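Local atomic coordinates of phosphodiesterase (Salpingoeca rosetta, PDB entry 7D7P), a protein that belongs to the cyclic nucleotide phosphodiesterase family of the HD superfamily and holds a zinc and a magnesium ion in an all-helical fold. Residues D260-I265 with K272-R277; F315-V320 with A343-W348; P105-R110 with S145-H150. One frame throughout, in Å; residues are numbered along the deposited sequence.

Interaction 1. Residues D260-I265 with K272-R277; sequences DLHNPI and KRWSAR. With ZN (zinc ion), chain G.
H262 and N263, in the loop just beyond the zinc-binding end of helix 245-260, pack against W274 and S275 of helix 268-291. In this helical phosphodiesterase domain of the HD superfamily, the contact illustrates how a metal ligand can be followed, within two or three residues, by side chains that pack its loop against the next helix.

The aromatic part is a T-shaped pair. The imidazole of H262 turns its edge to one face of the W274 indole, with the planes at 80° and the centroids of the imidazole and the five-membered indole ring 5.4 Å apart. H262 CE1 leads, standing 4.2 Å from W274 CD2. A first torsion of 56° places H262 CG between the backbone N and the carbonyl carbon, which carries the ring across to the indole. Its NE2 is hydrogen-bonded to H111, so H262 is a second-shell residue behind a zinc ligand. W274 is held at its own NE1 by D57, while F106 meets the indole edge-to-face.

Packing and polar contacts come from N263, whose amide sits across the beta carbon of the tryptophan. N263 OD1 lies 3.3 Å from W274 CB, and N263 ND2 lies 3.4 Å from the same carbon. The amide nitrogen also reaches the helix through a weak hydrogen bond, N263 ND2 to S275 OG, 3.5 Å long and bent to 138°. The serine oxygen has its stronger partner in N271, on its own helix.

The metal contact lies at the start of the loop, before the inverse gamma turn centred on L261. D260 OD1 binds the zinc ion at 2.3 Å, and D260 OD2 accepts a 2.6 Å hydrogen bond from water 1, itself a zinc ligand.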
loop_
_atom_site.group_PDB
_atom_site.type_symbol
_atom_site.label_atom_id
_atom_site.label_comp_id
_atom_site.label_asym_id
_atom_site.label_seq_id
_atom_site.Cartn_x
_atom_site.Cartn_y
_atom_site.Cartn_z
ATOM N N ASP A 260 18.961 9.325 5.440
ATOM C CA ASP A 260 19.549 7.990 5.416
ATOM C C ASP A 260 18.834 7.093 4.413
ATOM O O ASP A 260 19.470 6.291 3.719
ATOM C CB ASP A 260 19.507 7.374 6.815
ATOM C CG ASP A 260 20.409 6.160 6.946
ATOM O OD1 ASP A 260 21.274 5.966 6.069
ATOM O OD2 ASP A 260 20.253 5.398 7.926
ATOM N N LEU A 261 17.512 7.217 4.319
ATOM C CA LEU A 261 16.718 6.430 3.377
ATOM C C LEU A 261 16.554 7.187 2.057
ATOM O O LEU A 261 15.452 7.526 1.629
ATOM C CB LEU A 261 15.366 6.083 3.991
ATOM C CG LEU A 261 15.379 5.408 5.364
ATOM C CD1 LEU A 261 13.960 5.143 5.852
ATOM C CD2 LEU A 261 16.187 4.120 5.325
ATOM N N HIS A 262 17.689 7.449 1.408
ATOM C CA HIS A 262 17.700 8.271 0.202
ATOM C C HIS A 262 17.334 7.503 -1.062
ATOM O O HIS A 262 17.039 8.139 -2.080
ATOM C CB HIS A 262 19.074 8.929 0.021
ATOM C CG HIS A 262 20.215 7.958 -0.023
ATOM N ND1 HIS A 262 20.433 7.110 -1.088
ATOM C CD2 HIS A 262 21.205 7.708 0.866
ATOM C CE1 HIS A 262 21.506 6.375 -0.851
ATOM N NE2 HIS A 262 21.993 6.718 0.328
ATOM N N ASN A 263 17.334 6.169 -1.024
ATOM C CA ASN A 263 17.086 5.388 -2.237
ATOM C C ASN A 263 15.752 5.710 -2.904
ATOM O O ASN A 263 15.753 5.991 -4.117
ATOM C CB ASN A 263 17.195 3.891 -1.918
ATOM C CG ASN A 263 18.627 3.410 -1.868
ATOM O OD1 ASN A 263 19.559 4.208 -1.785
ATOM N ND2 ASN A 263 18.810 2.095 -1.913
ATOM N N PRO A 264 14.603 5.691 -2.218
ATOM C CA PRO A 264 13.330 5.899 -2.924
ATOM C C PRO A 264 13.043 7.342 -3.311
ATOM O O PRO A 264 12.057 7.579 -4.023
ATOM C CB PRO A 264 12.278 5.392 -1.917
ATOM C CG PRO A 264 13.053 4.711 -0.825
ATOM C CD PRO A 264 14.370 5.398 -0.793
ATOM N N ILE A 265 13.843 8.310 -2.876
ATOM C CA ILE A 265 13.596 9.709 -3.205
ATOM C C ILE A 265 14.581 10.216 -4.260
ATOM O O ILE A 265 14.717 11.421 -4.451
ATOM C CB ILE A 265 13.610 10.595 -1.949
ATOM C CG1 ILE A 265 14.959 10.514 -1.233
ATOM C CG2 ILE A 265 12.478 10.204 -1.009
ATOM C CD1 ILE A 265 15.034 11.382 0.008
ATOM N N LYS A 272 17.631 2.000 -8.335
ATOM C CA LYS A 272 17.897 0.603 -8.660
ATOM C C LYS A 272 19.338 0.210 -8.352
ATOM O O LYS A 272 19.587 -0.890 -7.843
ATOM C CB LYS A 272 17.576 0.340 -10.132
ATOM C CG LYS A 272 17.585 -1.131 -10.507
ATOM C CD LYS A 272 17.444 -1.320 -12.008
ATOM C CE LYS A 272 17.117 -2.762 -12.345
ATOM N NZ LYS A 272 18.021 -3.707 -11.629
ATOM N N ARG A 273 20.300 1.081 -8.664
ATOM C CA ARG A 273 21.703 0.731 -8.452
ATOM C C ARG A 273 22.025 0.580 -6.970
ATOM O O ARG A 273 22.746 -0.344 -6.577
ATOM C CB ARG A 273 22.614 1.783 -9.087
ATOM C CG ARG A 273 22.583 1.798 -10.606
ATOM C CD ARG A 273 23.335 2.996 -11.163
ATOM N NE ARG A 273 24.781 2.860 -11.012
ATOM C CZ ARG A 273 25.655 3.826 -11.279
ATOM N NH1 ARG A 273 25.233 5.010 -11.705
ATOM N NH2 ARG A 273 26.953 3.611 -11.114
ATOM N N TRP A 274 21.507 1.481 -6.134
ATOM C CA TRP A 274 21.781 1.395 -4.703
ATOM C C TRP A 274 21.029 0.235 -4.064
ATOM O O TRP A 274 21.561 -0.441 -3.175
ATOM C CB TRP A 274 21.420 2.712 -4.019
ATOM C CG TRP A 274 22.424 3.801 -4.239
ATOM C CD1 TRP A 274 22.352 4.808 -5.158
ATOM C CD2 TRP A 274 23.650 3.996 -3.523
ATOM N NE1 TRP A 274 23.458 5.620 -5.057
ATOM C CE2 TRP A 274 24.270 5.142 -4.062
ATOM C CE3 TRP A 274 24.284 3.313 -2.480
ATOM C CZ2 TRP A 274 25.492 5.622 -3.593
ATOM C CZ3 TRP A 274 25.502 3.791 -2.016
ATOM C CH2 TRP A 274 26.092 4.932 -2.572
ATOM N N SER A 275 19.791 -0.013 -4.501
ATOM C CA SER A 275 19.028 -1.134 -3.956
ATOM C C SER A 275 19.676 -2.467 -4.308
ATOM O O SER A 275 19.685 -3.394 -3.491
ATOM C CB SER A 275 17.587 -1.091 -4.464
ATOM O OG SER A 275 16.856 -0.055 -3.832
ATOM N N ALA A 276 20.219 -2.584 -5.522
ATOM C CA ALA A 276 20.933 -3.799 -5.897
ATOM C C ALA A 276 22.197 -3.980 -5.068
ATOM O O ALA A 276 22.610 -5.116 -4.808
ATOM C CB ALA A 276 21.272 -3.778 -7.387
ATOM N N ARG A 277 22.821 -2.876 -4.649
ATOM C CA ARG A 277 23.997 -2.966 -3.790
ATOM C C ARG A 277 23.621 -3.410 -2.382
ATOM O O ARG A 277 24.359 -4.175 -1.752
ATOM C CB ARG A 277 24.722 -1.620 -3.761
ATOM C CG ARG A 277 25.435 -1.307 -5.063
ATOM C CD ARG A 277 25.900 0.136 -5.139
ATOM N NE ARG A 277 26.809 0.335 -6.264
ATOM C CZ ARG A 277 28.134 0.311 -6.164
ATOM N NH1 ARG A 277 28.704 0.099 -4.986
ATOM N NH2 ARG A 277 28.888 0.499 -7.239
HETATM ZN ZN ZN G . 23.188 4.829 6.481
HETATM O O HOH W 1 22.357 4.164 8.734
HETATM O O HOH W 2 22.081 2.833 5.820
#

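Interaction 2. Residues F315-V320 with A343-W348; sequences FINFVV and ANLAEW
An antiparallel pair of consecutive helices, 305-330 and 336-359, meets here through I316 and N317 on the first and L345 and W348 on the second. The two short segments run at 146° to each other, and their axes come within 10.7 Å. At such a separation the backbones stay apart and side chains fill the gap between these two helices. The CA atoms of I316 and L345 are the nearest across the pair, 6.9 Å apart.

I316 and L345 share the burden almost equally, and I316 uses both of its branches. With CG1 opposite the carbonyl carbon (chi1 -71°), the short branch and the long one diverge toward different partners. The isoleucine and leucine side chains run past each other in opposite directions, with I316 CG2 4.0 Å from L345 CD1 and 4.1 Å from L345 CB. The isoleucine crosses W348 at about a right angle, I316 CD1 approaching W348 CD1, on the pyrrole side of the indole, to 4.0 Å.

L345 extends away from its own backbone N (chi1 179°) and forks between two residues of the facing helix. One methyl takes the isoleucine, and the other meets an amide oxygen, N317 OD1 standing 3.4 Å from L345 CD2. This last contact is van der Waals packing of a polar atom on a methyl, beside an otherwise apolar contact. I316 and N317 themselves lie in a wider pi-type turn (316-320), where V320 N bonds to F315 O.

Helix 268-291 packs against W348: its N271 hydrogen-bonds W348 NE1, and F268 meets the indole edge-to-face. P264, in the loop before that helix, packs on I316, while W348 also rests on L308 and E312 of helix 305-330.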
loop_
_atom_site.group_PDB
_atom_site.type_symbol
_atom_site.label_atom_id
_atom_site.label_comp_id
_atom_site.label_asym_id
_atom_site.label_seq_id
_atom_site.Cartn_x
_atom_site.Cartn_y
_atom_site.Cartn_z
ATOM N N PHE A 315 8.960 -2.335 0.921
ATOM C CA PHE A 315 9.659 -1.340 1.729
ATOM C C PHE A 315 9.092 0.055 1.499
ATOM O O PHE A 315 8.986 0.852 2.438
ATOM C CB PHE A 315 11.155 -1.375 1.415
ATOM C CG PHE A 315 11.975 -0.436 2.251
ATOM C CD1 PHE A 315 12.037 -0.585 3.627
ATOM C CD2 PHE A 315 12.693 0.590 1.658
ATOM C CE1 PHE A 315 12.797 0.277 4.399
ATOM C CE2 PHE A 315 13.456 1.455 2.424
ATOM C CZ PHE A 315 13.506 1.300 3.796
ATOM N N ILE A 316 8.709 0.365 0.261
ATOM C CA ILE A 316 8.142 1.675 -0.033
ATOM C C ILE A 316 6.714 1.773 0.494
ATOM O O ILE A 316 6.324 2.790 1.078
ATOM C CB ILE A 316 8.216 1.952 -1.545
ATOM C CG1 ILE A 316 9.666 2.203 -1.969
ATOM C CG2 ILE A 316 7.330 3.127 -1.923
ATOM C CD1 ILE A 316 9.872 2.203 -3.466
ATOM N N ASN A 317 5.918 0.716 0.319
ATOM C CA ASN A 317 4.503 0.796 0.672
ATOM C C ASN A 317 4.283 0.865 2.178
ATOM O O ASN A 317 3.333 1.512 2.631
ATOM C CB ASN A 317 3.743 -0.396 0.090
ATOM C CG ASN A 317 2.989 -0.042 -1.178
ATOM O OD1 ASN A 317 2.760 1.132 -1.468
ATOM N ND2 ASN A 317 2.599 -1.057 -1.938
ATOM N N PHE A 318 5.139 0.219 2.969
ATOM C CA PHE A 318 4.910 0.115 4.402
ATOM C C PHE A 318 5.884 0.917 5.253
ATOM O O PHE A 318 5.626 1.091 6.449
ATOM C CB PHE A 318 4.956 -1.356 4.838
ATOM C CG PHE A 318 3.752 -2.146 4.413
ATOM C CD1 PHE A 318 2.505 -1.874 4.953
ATOM C CD2 PHE A 318 3.863 -3.152 3.467
ATOM C CE1 PHE A 318 1.392 -2.593 4.562
ATOM C CE2 PHE A 318 2.753 -3.877 3.073
ATOM C CZ PHE A 318 1.516 -3.596 3.621
ATOM N N VAL A 319 6.986 1.412 4.689
ATOM C CA VAL A 319 7.973 2.128 5.492
ATOM C C VAL A 319 8.194 3.542 4.962
ATOM O O VAL A 319 8.033 4.522 5.697
ATOM C CB VAL A 319 9.306 1.360 5.553
ATOM C CG1 VAL A 319 10.327 2.143 6.363
ATOM C CG2 VAL A 319 9.099 -0.025 6.146
ATOM N N VAL A 320 8.565 3.662 3.688
ATOM C CA VAL A 320 8.967 4.959 3.150
ATOM C C VAL A 320 7.755 5.849 2.907
ATOM O O VAL A 320 7.731 7.011 3.326
ATOM C CB VAL A 320 9.800 4.777 1.868
ATOM C CG1 VAL A 320 10.269 6.132 1.347
ATOM C CG2 VAL A 320 10.986 3.868 2.133
ATOM N N ALA A 343 6.602 7.522 -8.408
ATOM C CA ALA A 343 7.170 7.161 -9.704
ATOM C C ALA A 343 8.069 5.936 -9.591
ATOM O O ALA A 343 8.008 5.033 -10.436
ATOM C CB ALA A 343 7.941 8.344 -10.291
ATOM N N ASN A 344 8.907 5.882 -8.552
ATOM C CA ASN A 344 9.739 4.701 -8.337
ATOM C C ASN A 344 8.891 3.487 -7.981
ATOM O O ASN A 344 9.160 2.375 -8.452
ATOM C CB ASN A 344 10.768 4.973 -7.239
ATOM C CG ASN A 344 11.832 5.968 -7.667
ATOM O OD1 ASN A 344 12.174 6.061 -8.845
ATOM N ND2 ASN A 344 12.370 6.710 -6.704
ATOM N N LEU A 345 7.865 3.677 -7.146
ATOM C CA LEU A 345 6.977 2.572 -6.803
ATOM C C LEU A 345 6.286 2.011 -8.040
ATOM O O LEU A 345 6.171 0.790 -8.198
ATOM C CB LEU A 345 5.944 3.032 -5.773
ATOM C CG LEU A 345 4.924 1.986 -5.322
ATOM C CD1 LEU A 345 5.622 0.779 -4.709
ATOM C CD2 LEU A 345 3.936 2.598 -4.341
ATOM N N ALA A 346 5.822 2.891 -8.933
ATOM C CA ALA A 346 5.197 2.431 -10.169
ATOM C C ALA A 346 6.189 1.693 -11.058
ATOM O O ALA A 346 5.807 0.755 -11.769
ATOM C CB ALA A 346 4.589 3.614 -10.922
ATOM N N GLU A 347 7.461 2.093 -11.028
ATOM C CA GLU A 347 8.466 1.411 -11.837
ATOM C C GLU A 347 8.755 0.015 -11.298
ATOM O O GLU A 347 8.828 -0.950 -12.067
ATOM C CB GLU A 347 9.746 2.244 -11.894
ATOM C CG GLU A 347 10.583 2.001 -13.136
ATOM C CD GLU A 347 10.025 2.706 -14.357
ATOM O OE1 GLU A 347 9.992 3.956 -14.363
ATOM O OE2 GLU A 347 9.616 2.009 -15.309
ATOM N N TRP A 348 8.920 -0.113 -9.978
ATOM C CA TRP A 348 9.172 -1.428 -9.395
ATOM C C TRP A 348 7.999 -2.372 -9.635
ATOM O O TRP A 348 8.194 -3.572 -9.865
ATOM C CB TRP A 348 9.453 -1.296 -7.897
ATOM C CG TRP A 348 10.789 -0.680 -7.566
ATOM C CD1 TRP A 348 11.008 0.503 -6.921
ATOM C CD2 TRP A 348 12.084 -1.223 -7.858
ATOM N NE1 TRP A 348 12.359 0.732 -6.795
ATOM C CE2 TRP A 348 13.040 -0.314 -7.360
ATOM C CE3 TRP A 348 12.528 -2.388 -8.491
ATOM C CZ2 TRP A 348 14.412 -0.532 -7.477
ATOM C CZ3 TRP A 348 13.891 -2.605 -8.603
ATOM C CH2 TRP A 348 14.817 -1.680 -8.099
#

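Interaction 3. Residues P105-R110 with S145-H150; sequences PFHNWR and SHDLDH. With ZN (zinc ion), chain G; MG (magnesium ion), chain H.
The HD dyad of H146 and D147, which names the superfamily, supplies ligands to a two-metal site, and here H107 is packed against D147 and H150 of the same loop. A type II beta turn from D147 to H150 brings both residues to one imidazole. The case illustrates how stacking and hydrogen bonds together can position a side chain near a metal centre.

H107 and H150 form a face-to-face stack, their planes only 5° apart and their centroids separated by 3.8 Å. Among the closest pairs within it is H107 ND1 to H150 CE1, at 3.6 Å. H150 comes over one face of the H107 ring, its CG turned away from its own backbone N (chi1 -151°). F106 CD1 covers the opposite face of H107, so this imidazole is sandwiched between two rings, which probably limits its tilting.

The edge of H107 is equally engaged. D147 OD2 lies in the ring plane, 3.1 Å from H107 CD2, with the carboxylate turned 78° to the ring. E281 holds H107 ND1 by a hydrogen bond from helix 268-291, and H107 NE2 is hydrogen-bonded to water 2 at 2.9 Å. That water is a zinc ligand, which links the stacked histidine to the metal.

D147 bridges the two ions, OD2 binding zinc at 2.2 Å and OD1 binding magnesium at the same length. Water 1 bridges them as well. H146 NE2 adds a zinc bond, and H111 and D260 complete the protein ligands of zinc, while waters 4, 5 and 6 lie on magnesium.

Away from the metals, a water links the two backbones: water 3 donates to H107 O at 3.1 Å and to H150 O at 2.9 Å.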
loop_
_atom_site.group_PDB
_atom_site.type_symbol
_atom_site.label_atom_id
_atom_site.label_comp_id
_atom_site.label_asym_id
_atom_site.label_seq_id
_atom_site.Cartn_x
_atom_site.Cartn_y
_atom_site.Cartn_z
ATOM N N PRO A 105 29.401 -2.815 -0.636
ATOM C CA PRO A 105 28.601 -2.418 -1.810
ATOM C C PRO A 105 27.688 -1.232 -1.550
ATOM O O PRO A 105 27.560 -0.358 -2.414
ATOM C CB PRO A 105 27.802 -3.691 -2.133
ATOM C CG PRO A 105 28.594 -4.805 -1.534
ATOM C CD PRO A 105 29.224 -4.237 -0.296
ATOM N N PHE A 106 27.047 -1.173 -0.382
ATOM C CA PHE A 106 26.132 -0.085 -0.050
ATOM C C PHE A 106 26.676 0.814 1.046
ATOM O O PHE A 106 26.794 2.028 0.852
ATOM C CB PHE A 106 24.761 -0.648 0.357
ATOM C CG PHE A 106 23.721 0.414 0.613
ATOM C CD1 PHE A 106 23.644 1.053 1.845
ATOM C CD2 PHE A 106 22.817 0.767 -0.375
ATOM C CE1 PHE A 106 22.696 2.028 2.080
ATOM C CE2 PHE A 106 21.862 1.739 -0.143
ATOM C CZ PHE A 106 21.802 2.372 1.085
ATOM N N HIS A 107 26.995 0.261 2.219
ATOM C CA HIS A 107 27.384 1.072 3.374
ATOM C C HIS A 107 28.854 1.454 3.230
ATOM O O HIS A 107 29.745 0.913 3.891
ATOM C CB HIS A 107 27.114 0.326 4.676
ATOM C CG HIS A 107 25.657 0.163 4.988
ATOM N ND1 HIS A 107 24.948 -0.972 4.660
ATOM C CD2 HIS A 107 24.778 0.995 5.594
ATOM C CE1 HIS A 107 23.694 -0.833 5.053
ATOM N NE2 HIS A 107 23.564 0.352 5.621
ATOM N N ASN A 108 29.101 2.419 2.346
ATOM C CA ASN A 108 30.458 2.832 2.012
ATOM C C ASN A 108 30.597 4.349 2.085
ATOM O O ASN A 108 29.667 5.048 2.503
ATOM C CB ASN A 108 30.841 2.323 0.617
ATOM C CG ASN A 108 29.786 2.637 -0.435
ATOM O OD1 ASN A 108 29.280 3.757 -0.510
ATOM N ND2 ASN A 108 29.449 1.645 -1.256
ATOM N N TRP A 109 31.757 4.865 1.668
ATOM C CA TRP A 109 32.005 6.303 1.740
ATOM C C TRP A 109 31.046 7.087 0.857
ATOM O O TRP A 109 30.688 8.223 1.187
ATOM C CB TRP A 109 33.454 6.595 1.352
ATOM C CG TRP A 109 33.748 8.026 0.965
ATOM C CD1 TRP A 109 34.072 8.487 -0.279
ATOM C CD2 TRP A 109 33.791 9.165 1.837
ATOM N NE1 TRP A 109 34.300 9.839 -0.241
ATOM C CE2 TRP A 109 34.136 10.281 1.046
ATOM C CE3 TRP A 109 33.572 9.350 3.204
ATOM C CZ2 TRP A 109 34.256 11.564 1.576
ATOM C CZ3 TRP A 109 33.692 10.626 3.729
ATOM C CH2 TRP A 109 34.033 11.716 2.917
ATOM N N ARG A 110 30.620 6.507 -0.265
ATOM C CA ARG A 110 29.695 7.219 -1.139
ATOM C C ARG A 110 28.298 7.297 -0.535
ATOM O O ARG A 110 27.580 8.275 -0.770
ATOM C CB ARG A 110 29.669 6.560 -2.516
ATOM C CG ARG A 110 30.837 6.998 -3.386
ATOM C CD ARG A 110 30.941 6.206 -4.678
ATOM N NE ARG A 110 31.868 6.841 -5.612
ATOM C CZ ARG A 110 33.192 6.758 -5.529
ATOM N NH1 ARG A 110 33.759 6.059 -4.554
ATOM N NH2 ARG A 110 33.953 7.372 -6.425
ATOM N N SER A 145 29.329 10.835 9.362
ATOM C CA SER A 145 29.877 9.870 10.305
ATOM C C SER A 145 28.893 8.773 10.689
ATOM O O SER A 145 29.246 7.897 11.483
ATOM C CB SER A 145 30.336 10.593 11.578
ATOM O OG SER A 145 31.275 11.614 11.292
ATOM N N HIS A 146 27.675 8.793 10.143
ATOM C CA HIS A 146 26.590 8.002 10.719
ATOM C C HIS A 146 26.748 6.500 10.505
ATOM O O HIS A 146 26.077 5.726 11.193
ATOM C CB HIS A 146 25.247 8.461 10.152
ATOM C CG HIS A 146 24.917 7.859 8.824
ATOM N ND1 HIS A 146 25.456 8.320 7.643
ATOM C CD2 HIS A 146 24.111 6.824 8.491
ATOM C CE1 HIS A 146 24.992 7.600 6.639
ATOM N NE2 HIS A 146 24.173 6.686 7.127
ATOM N N ASP A 147 27.602 6.066 9.575
ATOM C CA ASP A 147 27.769 4.644 9.294
ATOM C C ASP A 147 29.234 4.227 9.346
ATOM O O ASP A 147 29.643 3.309 8.633
ATOM C CB ASP A 147 27.166 4.279 7.936
ATOM C CG ASP A 147 25.755 3.732 8.049
ATOM O OD1 ASP A 147 25.373 3.270 9.145
ATOM O OD2 ASP A 147 25.026 3.760 7.035
ATOM N N LEU A 148 30.030 4.887 10.187
ATOM C CA LEU A 148 31.468 4.632 10.232
ATOM C C LEU A 148 31.770 3.175 10.570
ATOM O O LEU A 148 31.200 2.610 11.510
ATOM C CB LEU A 148 32.128 5.549 11.258
ATOM C CG LEU A 148 32.457 6.977 10.819
ATOM C CD1 LEU A 148 32.628 7.859 12.041
ATOM C CD2 LEU A 148 33.713 6.998 9.962
ATOM N N ASP A 149 32.676 2.574 9.791
ATOM C CA ASP A 149 33.168 1.212 10.018
ATOM C C ASP A 149 32.057 0.170 9.917
ATOM O O ASP A 149 32.117 -0.885 10.552
ATOM C CB ASP A 149 33.897 1.100 11.362
ATOM C CG ASP A 149 34.747 -0.154 11.467
ATOM O OD1 ASP A 149 35.377 -0.540 10.459
ATOM O OD2 ASP A 149 34.781 -0.757 12.562
ATOM N N HIS A 150 31.030 0.456 9.120
ATOM C CA HIS A 150 30.056 -0.566 8.764
ATOM C C HIS A 150 30.745 -1.681 7.985
ATOM O O HIS A 150 31.669 -1.431 7.205
ATOM C CB HIS A 150 28.936 0.062 7.930
ATOM C CG HIS A 150 27.607 -0.614 8.076
ATOM N ND1 HIS A 150 27.333 -1.846 7.523
ATOM C CD2 HIS A 150 26.468 -0.216 8.692
ATOM C CE1 HIS A 150 26.086 -2.184 7.801
ATOM N NE2 HIS A 150 25.540 -1.213 8.509
HETATM ZN ZN ZN G . 23.188 4.829 6.481
HETATM MG MG MG H . 23.383 2.779 9.837
HETATM O O HOH W 3 31.864 1.238 6.080
HETATM O O HOH W 2 22.081 2.833 5.820
HETATM O O HOH W 4 23.565 4.403 11.351
HETATM O O HOH W 5 22.948 1.329 8.154
HETATM O O HOH W 1 22.357 4.164 8.734
HETATM O O HOH W 6 24.081 1.177 10.890
#

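Along the chain the contacts follow in series: interaction 3, then interaction 1, then interaction 2. Interaction 1 is the middle one in space too, its centre 14 Å from that of interaction 3 and 11 Å from that of interaction 2, whereas the outer two are 24 Å apart and do not touch. Interactions 1 and 3 share the zinc ion and waters 1 and 2, and R277 NH1 probably hydrogen-bonds P105 O. Toward interaction 2, P264 O probably accepts a hydrogen bond from N344 ND2. Helix 268-291 and the loop before it thus connect the metal site with the packed helices 305-330 and 336-359.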